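Local coordinates for protein Phospholipase/Carboxylesterase (Haliangium ochraceum, PDB 4Q82) that is probably a serine hydrolase of the phospholipase/carboxylesterase type, cleaving ester bonds in lipids or small esters through an alpha/beta-hydrolase fold, at residues L175-L189 against D200-F213. Numbering follows the deposited sequence.
Sequences LRAHLDTTPIAAAVL and DHGCDLAQVPIWGF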
loop_
_atom_site.group_PDB
_atom_site.type_symbol
_atom_site.label_atom_id
_atom_site.label_comp_id
_atom_site.label_asym_id
_atom_site.label_seq_id
_atom_site.Cartn_x
_atom_site.Cartn_y
_atom_site.Cartn_z
ATOM N N LEU A 175 6.284 -4.025 -9.107
ATOM C CA LEU A 175 6.455 -5.471 -9.104
ATOM C C LEU A 175 6.931 -5.970 -10.468
ATOM O O LEU A 175 7.749 -6.877 -10.556
ATOM C CB LEU A 175 5.150 -6.167 -8.696
ATOM C CG LEU A 175 4.760 -6.026 -7.228
ATOM C CD1 LEU A 175 3.365 -6.617 -7.001
ATOM C CD2 LEU A 175 5.794 -6.706 -6.334
ATOM N N ARG A 176 6.442 -5.364 -11.539
ATOM C CA ARG A 176 6.886 -5.788 -12.861
ATOM C C ARG A 176 8.385 -5.558 -13.043
ATOM O O ARG A 176 9.108 -6.401 -13.611
ATOM C CB ARG A 176 6.117 -5.053 -13.956
ATOM C CG ARG A 176 6.568 -5.504 -15.327
ATOM C CD ARG A 176 5.948 -4.705 -16.452
ATOM N NE ARG A 176 6.409 -5.246 -17.732
ATOM C CZ ARG A 176 6.182 -4.678 -18.911
ATOM N NH1 ARG A 176 5.507 -3.540 -18.977
ATOM N NH2 ARG A 176 6.638 -5.248 -20.017
ATOM N N ALA A 177 8.863 -4.419 -12.553
ATOM C CA ALA A 177 10.260 -4.051 -12.758
ATOM C C ALA A 177 11.187 -4.773 -11.801
ATOM O O ALA A 177 12.313 -5.107 -12.162
ATOM C CB ALA A 177 10.445 -2.544 -12.609
ATOM N N HIS A 178 10.714 -4.995 -10.578
ATOM C CA HIS A 178 11.594 -5.388 -9.478
ATOM C C HIS A 178 11.207 -6.691 -8.777
ATOM O O HIS A 178 11.646 -6.932 -7.650
ATOM C CB HIS A 178 11.657 -4.251 -8.452
ATOM C CG HIS A 178 12.223 -2.987 -9.015
ATOM N ND1 HIS A 178 13.501 -2.918 -9.528
ATOM C CD2 HIS A 178 11.691 -1.751 -9.163
ATOM C CE1 HIS A 178 13.733 -1.694 -9.968
ATOM N NE2 HIS A 178 12.650 -0.967 -9.761
ATOM N N LEU A 179 10.401 -7.522 -9.445
ATOM C CA LEU A 179 9.983 -8.816 -8.894
ATOM C C LEU A 179 11.160 -9.637 -8.359
ATOM O O LEU A 179 11.088 -10.173 -7.262
ATOM C CB LEU A 179 9.239 -9.641 -9.947
ATOM C CG LEU A 179 8.807 -11.071 -9.574
ATOM C CD1 LEU A 179 7.790 -11.063 -8.437
ATOM C CD2 LEU A 179 8.227 -11.796 -10.772
ATOM N N ASP A 180 12.243 -9.729 -9.124
ATOM C CA ASP A 180 13.354 -10.598 -8.725
ATOM C C ASP A 180 14.146 -10.074 -7.527
ATOM O O ASP A 180 14.895 -10.821 -6.913
ATOM C CB ASP A 180 14.280 -10.833 -9.918
ATOM C CG ASP A 180 13.529 -11.385 -11.119
ATOM O OD1 ASP A 180 12.561 -12.156 -10.911
ATOM O OD2 ASP A 180 13.877 -11.036 -12.266
ATOM N N THR A 181 13.982 -8.805 -7.171
ATOM C CA THR A 181 14.748 -8.263 -6.049
ATOM C C THR A 181 13.881 -7.686 -4.936
ATOM O O THR A 181 14.389 -7.299 -3.888
ATOM C CB THR A 181 15.706 -7.153 -6.495
ATOM O OG1 THR A 181 14.941 -6.089 -7.075
ATOM C CG2 THR A 181 16.719 -7.675 -7.503
ATOM N N THR A 182 12.577 -7.598 -5.159
ATOM C CA THR A 182 11.732 -6.950 -4.155
ATOM C C THR A 182 11.807 -7.630 -2.789
ATOM O O THR A 182 11.753 -8.856 -2.675
ATOM C CB THR A 182 10.260 -6.881 -4.585
ATOM O OG1 THR A 182 9.522 -6.169 -3.589
ATOM C CG2 THR A 182 9.646 -8.269 -4.754
ATOM N N PRO A 183 11.957 -6.817 -1.742
ATOM C CA PRO A 183 11.925 -7.306 -0.365
ATOM C C PRO A 183 10.505 -7.466 0.200
ATOM O O PRO A 183 10.399 -7.934 1.340
ATOM C CB PRO A 183 12.666 -6.208 0.397
ATOM C CG PRO A 183 12.247 -4.959 -0.338
ATOM C CD PRO A 183 12.231 -5.369 -1.803
ATOM N N ILE A 184 9.447 -7.100 -0.531
ATOM C CA ILE A 184 8.132 -7.046 0.132
ATOM C C ILE A 184 7.583 -8.446 0.433
ATOM O O ILE A 184 7.920 -9.426 -0.236
ATOM C CB ILE A 184 7.066 -6.230 -0.668
ATOM C CG1 ILE A 184 6.551 -6.976 -1.898
ATOM C CG2 ILE A 184 7.610 -4.870 -1.057
ATOM C CD1 ILE A 184 5.260 -6.342 -2.485
ATOM N N ALA A 185 6.763 -8.517 1.481
ATOM C CA ALA A 185 6.116 -9.743 1.919
ATOM C C ALA A 185 4.725 -9.941 1.329
ATOM O O ALA A 185 4.251 -11.069 1.254
ATOM C CB ALA A 185 6.019 -9.764 3.447
ATOM N N ALA A 186 4.055 -8.849 0.964
ATOM C CA ALA A 186 2.683 -8.920 0.406
ATOM C C ALA A 186 2.239 -7.554 -0.084
ATOM O O ALA A 186 2.802 -6.534 0.327
ATOM C CB ALA A 186 1.678 -9.435 1.439
ATOM N N ALA A 187 1.205 -7.542 -0.932
ATOM C CA ALA A 187 0.614 -6.296 -1.417
ATOM C C ALA A 187 -0.905 -6.350 -1.426
ATOM O O ALA A 187 -1.508 -7.392 -1.693
ATOM C CB ALA A 187 1.129 -5.962 -2.859
ATOM N N VAL A 188 -1.523 -5.191 -1.182
ATOM C CA VAL A 188 -2.962 -5.028 -1.307
ATOM C C VAL A 188 -3.151 -3.904 -2.307
ATOM O O VAL A 188 -2.784 -2.768 -2.040
ATOM C CB VAL A 188 -3.632 -4.671 0.036
ATOM C CG1 VAL A 188 -5.083 -4.230 -0.186
ATOM C CG2 VAL A 188 -3.601 -5.887 1.007
ATOM N N LEU A 189 -3.679 -4.235 -3.477
ATOM C CA LEU A 189 -3.659 -3.303 -4.607
ATOM C C LEU A 189 -5.083 -3.061 -5.053
ATOM O O LEU A 189 -5.765 -3.993 -5.500
ATOM C CB LEU A 189 -2.821 -3.867 -5.757
ATOM C CG LEU A 189 -1.385 -4.180 -5.328
ATOM C CD1 LEU A 189 -0.575 -4.760 -6.509
ATOM C CD2 LEU A 189 -0.735 -2.920 -4.768
ATOM N N ASP A 200 3.951 -9.922 -18.377
ATOM C CA ASP A 200 5.404 -10.019 -18.372
ATOM C C ASP A 200 5.902 -11.291 -17.661
ATOM O O ASP A 200 6.723 -12.023 -18.196
ATOM C CB ASP A 200 5.980 -8.772 -17.701
ATOM C CG ASP A 200 7.468 -8.609 -17.910
ATOM O OD1 ASP A 200 8.191 -9.626 -18.009
ATOM O OD2 ASP A 200 7.918 -7.440 -17.961
ATOM N N HIS A 201 5.409 -11.538 -16.454
ATOM C CA HIS A 201 6.007 -12.545 -15.577
ATOM C C HIS A 201 5.242 -13.850 -15.434
ATOM O O HIS A 201 5.829 -14.862 -15.047
ATOM C CB HIS A 201 6.197 -11.953 -14.184
ATOM C CG HIS A 201 7.262 -10.902 -14.117
ATOM N ND1 HIS A 201 8.594 -11.183 -14.319
ATOM C CD2 HIS A 201 7.193 -9.578 -13.845
ATOM C CE1 HIS A 201 9.301 -10.074 -14.184
ATOM N NE2 HIS A 201 8.473 -9.087 -13.891
ATOM N N GLY A 202 3.937 -13.832 -15.703
ATOM C CA GLY A 202 3.120 -15.023 -15.507
ATOM C C GLY A 202 3.236 -15.565 -14.093
ATOM O O GLY A 202 3.271 -14.798 -13.135
ATOM N N CYS A 203 3.354 -16.884 -13.945
ATOM C CA CYS A 203 3.307 -17.460 -12.608
ATOM C C CYS A 203 4.531 -17.123 -11.755
ATOM O O CYS A 203 4.512 -17.343 -10.547
ATOM C CB CYS A 203 3.101 -18.967 -12.700
ATOM S SG CYS A 203 1.423 -19.323 -13.293
ATOM N N ASP A 204 5.569 -16.543 -12.350
ATOM C CA ASP A 204 6.672 -16.021 -11.531
ATOM C C ASP A 204 6.165 -14.963 -10.553
ATOM O O ASP A 204 6.661 -14.848 -9.434
ATOM C CB ASP A 204 7.785 -15.428 -12.396
ATOM C CG ASP A 204 8.514 -16.485 -13.233
ATOM O OD1 ASP A 204 8.293 -17.697 -13.021
ATOM O OD2 ASP A 204 9.331 -16.094 -14.090
ATOM N N LEU A 205 5.183 -14.176 -10.984
ATOM C CA LEU A 205 4.625 -13.145 -10.133
ATOM C C LEU A 205 3.845 -13.752 -8.962
ATOM O O LEU A 205 3.655 -13.112 -7.936
ATOM C CB LEU A 205 3.732 -12.228 -10.957
ATOM C CG LEU A 205 3.036 -11.037 -10.301
ATOM C CD1 LEU A 205 4.043 -10.119 -9.658
ATOM C CD2 LEU A 205 2.257 -10.301 -11.361
ATOM N N ALA A 206 3.420 -14.999 -9.107
ATOM C CA ALA A 206 2.590 -15.636 -8.077
ATOM C C ALA A 206 3.387 -15.987 -6.812
ATOM O O ALA A 206 2.825 -16.473 -5.821
ATOM C CB ALA A 206 1.911 -16.877 -8.638
ATOM N N GLN A 207 4.687 -15.721 -6.834
ATOM C CA GLN A 207 5.498 -15.906 -5.640
ATOM C C GLN A 207 5.336 -14.759 -4.633
ATOM O O GLN A 207 5.744 -14.871 -3.479
ATOM C CB GLN A 207 6.964 -16.076 -6.029
ATOM C CG GLN A 207 7.236 -17.397 -6.758
ATOM C CD GLN A 207 6.853 -18.614 -5.932
ATOM O OE1 GLN A 207 6.043 -19.446 -6.359
ATOM N NE2 GLN A 207 7.454 -18.738 -4.755
ATOM N N VAL A 208 4.724 -13.664 -5.068
ATOM C CA VAL A 208 4.378 -12.562 -4.172
ATOM C C VAL A 208 2.895 -12.632 -3.805
ATOM O O VAL A 208 2.055 -12.672 -4.689
ATOM C CB VAL A 208 4.653 -11.203 -4.844
ATOM C CG1 VAL A 208 4.250 -10.066 -3.937
ATOM C CG2 VAL A 208 6.123 -11.092 -5.219
ATOM N N PRO A 209 2.567 -12.646 -2.503
ATOM C CA PRO A 209 1.151 -12.699 -2.127
ATOM C C PRO A 209 0.480 -11.376 -2.456
ATOM O O PRO A 209 0.998 -10.326 -2.056
ATOM C CB PRO A 209 1.177 -12.942 -0.602
ATOM C CG PRO A 209 2.594 -13.318 -0.271
ATOM C CD PRO A 209 3.464 -12.694 -1.335
ATOM N N ILE A 210 -0.620 -11.421 -3.206
ATOM C CA ILE A 210 -1.339 -10.210 -3.575
ATOM C C ILE A 210 -2.847 -10.370 -3.341
ATOM O O ILE A 210 -3.430 -11.423 -3.638
ATOM C CB ILE A 210 -1.093 -9.828 -5.064
ATOM C CG1 ILE A 210 0.410 -9.736 -5.351
ATOM C CG2 ILE A 210 -1.831 -8.494 -5.374
ATOM C CD1 ILE A 210 0.760 -9.509 -6.850
ATOM N N TRP A 211 -3.465 -9.336 -2.774
ATOM C CA TRP A 211 -4.918 -9.262 -2.706
ATOM C C TRP A 211 -5.342 -8.059 -3.534
ATOM O O TRP A 211 -5.042 -6.907 -3.187
ATOM C CB TRP A 211 -5.392 -9.135 -1.257
ATOM C CG TRP A 211 -6.872 -9.334 -1.044
ATOM C CD1 TRP A 211 -7.858 -9.334 -1.991
ATOM C CD2 TRP A 211 -7.511 -9.557 0.215
ATOM N NE1 TRP A 211 -9.093 -9.545 -1.378
ATOM C CE2 TRP A 211 -8.892 -9.698 -0.026
ATOM C CE3 TRP A 211 -7.039 -9.661 1.534
ATOM C CZ2 TRP A 211 -9.816 -9.935 1.006
ATOM C CZ3 TRP A 211 -7.950 -9.891 2.564
ATOM C CH2 TRP A 211 -9.326 -10.030 2.293
ATOM N N GLY A 212 -6.011 -8.326 -4.655
ATOM C CA GLY A 212 -6.454 -7.262 -5.543
ATOM C C GLY A 212 -7.935 -6.995 -5.339
ATOM O O GLY A 212 -8.724 -7.936 -5.115
ATOM N N PHE A 213 -8.305 -5.718 -5.402
ATOM C CA PHE A 213 -9.696 -5.250 -5.189
ATOM C C PHE A 213 -10.116 -4.376 -6.347
ATOM O O PHE A 213 -9.314 -3.539 -6.789
ATOM C CB PHE A 213 -9.831 -4.386 -3.928
ATOM C CG PHE A 213 -9.707 -5.136 -2.646
ATOM C CD1 PHE A 213 -8.457 -5.501 -2.152
ATOM C CD2 PHE A 213 -10.847 -5.455 -1.924
ATOM C CE1 PHE A 213 -8.332 -6.204 -0.933
ATOM C CE2 PHE A 213 -10.751 -6.170 -0.695
ATOM C CZ PHE A 213 -9.494 -6.531 -0.205
#
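OD2 of D200 takes two N-H groups from R176: a short, nearly straight bond from NE at 2.7 Å, and a weak one from NH2. The oxygen lies in the guanidinium plane and offers NE its anti lone pair, while the carboxylate stands steeply across that plane, 79° from it. This salt bridge sits at the exposed end of a contact within what looks like the alpha/beta-hydrolase fold, where strand 186-190, helix 195-201 and strand 210-215 make a beta-alpha-beta unit flanked by helix 167-178. One residue on from D200, H201 NE2 donates in its ring plane to R176 O, 2.8 Å away, so both ends of R176 are held by the last turn of helix 195-201. L179 places CD2 over one face of the H201 imidazole, a CH-pi contact 3.7 Å from the centroid; D200 OD1 lies over the opposite face. A leucine in place of H201 would probably leave R176 O without this donor and the L179 methyl without its flat ring to rest on. The L179 side chain turns its CG away from the backbone N (chi1 176°), and its second methyl, CD1, reaches V208 CG2 at 3.6 Å, with L205 CD1 close by. Deeper still, L175 and I210 meet tip to tip through their CD1 atoms, and W172 of helix 167-178 also touches I210. From there the two strands run parallel, joined by A187 N to P209 O, W211 N to A187 O, L189 N to W211 O and F213 N to L189 O. A187, L189 and I210 face helix 167-178; V188 and W211 point to the other side, toward helix 268-273, where V188 CG1 packs 3.9 Å from CE1 of the F213 ring.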